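Local coordinates for protein CLPV1 (Pseudomonas aeruginosa, PDB 4UQW) that probably powers disassembly of the contracted TssB-TssC sheath of a type VI secretion system as an AAA+ ATPase of the ClpB/Hsp100 family, at residues Glu95-Arg100 with Ile121-Thr126. Numbering follows the deposited sequence.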
loop_
_atom_site.group_PDB
_atom_site.type_symbol
_atom_site.label_atom_id
_atom_site.label_comp_id
_atom_site.label_asym_id
_atom_site.label_seq_id
_atom_site.Cartn_x
_atom_site.Cartn_y
_atom_site.Cartn_z
ATOM N N GLU A 95 -7.100 -4.488 -3.947
ATOM C CA GLU A 95 -7.753 -3.994 -5.191
ATOM C C GLU A 95 -8.292 -2.582 -4.941
ATOM O O GLU A 95 -8.120 -1.686 -5.769
ATOM C CB GLU A 95 -8.935 -4.865 -5.673
ATOM C CG GLU A 95 -8.507 -6.294 -6.014
ATOM C CD GLU A 95 -9.716 -7.107 -6.460
ATOM O OE1 GLU A 95 -10.889 -6.700 -6.217
ATOM O OE2 GLU A 95 -9.538 -8.160 -7.065
ATOM N N GLU A 96 -8.987 -2.414 -3.817
ATOM C CA GLU A 96 -9.612 -1.116 -3.576
ATOM C C GLU A 96 -8.577 -0.022 -3.413
ATOM O O GLU A 96 -8.761 1.129 -3.880
ATOM C CB GLU A 96 -10.459 -1.205 -2.300
ATOM C CG GLU A 96 -11.482 -0.080 -2.255
ATOM C CD GLU A 96 -12.432 -0.157 -1.075
ATOM O OE1 GLU A 96 -12.548 -1.242 -0.374
ATOM O OE2 GLU A 96 -13.036 0.928 -0.851
ATOM N N ALA A 97 -7.476 -0.311 -2.741
ATOM C CA ALA A 97 -6.447 0.710 -2.602
ATOM C C ALA A 97 -5.874 1.115 -3.968
ATOM O O ALA A 97 -5.555 2.295 -4.133
ATOM C CB ALA A 97 -5.278 0.204 -1.644
ATOM N N VAL A 98 -5.695 0.163 -4.891
ATOM C CA VAL A 98 -5.176 0.566 -6.197
ATOM C C VAL A 98 -6.201 1.474 -6.869
ATOM O O VAL A 98 -5.792 2.499 -7.452
ATOM C CB VAL A 98 -4.881 -0.660 -7.086
ATOM C CG1 VAL A 98 -4.351 -0.192 -8.476
ATOM C CG2 VAL A 98 -3.792 -1.540 -6.431
ATOM N N GLU A 99 -7.500 1.134 -6.811
ATOM C CA GLU A 99 -8.504 2.037 -7.437
ATOM C C GLU A 99 -8.420 3.456 -6.836
ATOM O O GLU A 99 -8.447 4.447 -7.593
ATOM C CB GLU A 99 -9.915 1.444 -7.278
ATOM C CG GLU A 99 -10.934 2.328 -7.966
ATOM C CD GLU A 99 -12.353 1.817 -7.846
ATOM O OE1 GLU A 99 -12.618 0.650 -8.203
ATOM O OE2 GLU A 99 -13.140 2.612 -7.392
ATOM N N ARG A 100 -8.408 3.561 -5.509
ATOM C CA ARG A 100 -8.353 4.892 -4.917
ATOM C C ARG A 100 -7.045 5.593 -5.218
ATOM O O ARG A 100 -7.042 6.824 -5.422
ATOM C CB ARG A 100 -8.545 4.810 -3.396
ATOM C CG ARG A 100 -9.810 4.039 -2.997
ATOM C CD ARG A 100 -11.101 4.540 -3.694
ATOM N NE ARG A 100 -11.371 5.936 -3.512
ATOM C CZ ARG A 100 -12.136 6.596 -4.409
ATOM N NH1 ARG A 100 -12.679 5.911 -5.421
ATOM N NH2 ARG A 100 -12.375 7.873 -4.273
ATOM N N ILE A 121 -2.580 8.188 0.044
ATOM C CA ILE A 121 -3.628 9.178 0.030
ATOM C C ILE A 121 -4.972 8.512 -0.226
ATOM O O ILE A 121 -5.960 8.808 0.474
ATOM C CB ILE A 121 -3.360 10.236 -1.057
ATOM C CG1 ILE A 121 -2.182 11.111 -0.602
ATOM C CG2 ILE A 121 -4.618 11.100 -1.323
ATOM C CD1 ILE A 121 -1.598 11.963 -1.762
ATOM N N GLY A 122 -5.042 7.601 -1.191
ATOM C CA GLY A 122 -6.330 6.984 -1.505
ATOM C C GLY A 122 -6.868 6.191 -0.296
ATOM O O GLY A 122 -8.083 6.178 -0.010
ATOM N N ILE A 123 -5.968 5.484 0.390
ATOM C CA ILE A 123 -6.369 4.784 1.616
ATOM C C ILE A 123 -6.887 5.739 2.693
ATOM O O ILE A 123 -7.912 5.491 3.317
ATOM C CB ILE A 123 -5.147 3.932 2.114
ATOM C CG1 ILE A 123 -4.932 2.710 1.207
ATOM C CG2 ILE A 123 -5.323 3.471 3.601
ATOM C CD1 ILE A 123 -3.532 2.004 1.403
ATOM N N LEU A 124 -6.165 6.829 2.924
ATOM C CA LEU A 124 -6.594 7.744 3.982
ATOM C C LEU A 124 -7.927 8.396 3.694
ATOM O O LEU A 124 -8.673 8.751 4.623
ATOM C CB LEU A 124 -5.539 8.851 4.231
ATOM C CG LEU A 124 -4.203 8.336 4.791
ATOM C CD1 LEU A 124 -3.137 9.447 4.763
ATOM C CD2 LEU A 124 -4.399 7.737 6.197
ATOM N N LYS A 125 -8.251 8.550 2.417
ATOM C CA LYS A 125 -9.519 9.159 2.024
ATOM C C LYS A 125 -10.702 8.225 1.969
ATOM O O LYS A 125 -11.809 8.673 1.665
ATOM C CB LYS A 125 -9.356 9.815 0.670
ATOM C CG LYS A 125 -8.428 11.002 0.657
ATOM C CD LYS A 125 -8.978 12.195 1.448
ATOM C CE LYS A 125 -10.187 12.863 0.753
ATOM N NZ LYS A 125 -10.612 14.078 1.561
ATOM N N THR A 126 -10.508 6.952 2.282
ATOM C CA THR A 126 -11.590 5.966 2.222
ATOM C C THR A 126 -11.735 5.388 3.632
ATOM O O THR A 126 -10.838 4.694 4.029
ATOM C CB THR A 126 -11.236 4.860 1.240
ATOM O OG1 THR A 126 -10.893 5.445 -0.043
ATOM C CG2 THR A 126 -12.404 3.833 1.089
#
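Arg100 lays the start of its side chain over Gly122, with CB 3.6 Å from Gly122 CA, and the two backbones close in here until their CA atoms stand 4.5 Å apart. Past CB the arginine bends at both chi2 (-52°) and chi3 (-56°), which takes CG, CD and NE past the Thr126 hydroxyl, the two side chains crossing at about a right angle. Thr126 OG1 thus lies 3.4 Å from Arg100 CG and 3.5 Å from Arg100 NE, oblique to the guanidinium. The hydroxyl donates its proton back to the last turn of helix 116-124, to Gly122 O at 2.9 Å, nearly along the C=O axis (160°). Glu99 OE2 lies in the plane of the guanidinium, at its edge, in a long salt bridge with Arg100 NH1 at 3.9 Å. The contact joins helix 92-108 to helix 116-124 of the mainly helical ClpV N domain, the Clp amino-terminal fold; Thr126 sits at the N-cap position of the next helix, 127-136, whose Leu129 touches Glu96, Arg100 and Ile123. Glu96, extended beyond CG, reaches Thr126 with its carboxylate, OE2 lying 3.5 Å from the methyl CG2. Deeper in, Ala97 CB packs on Ile123 CG1 at 3.8 Å and on the CD1 beyond it, and helix 40-49 closes over this apolar patch with Leu40 against Ala97 and Phe44 against Ile123.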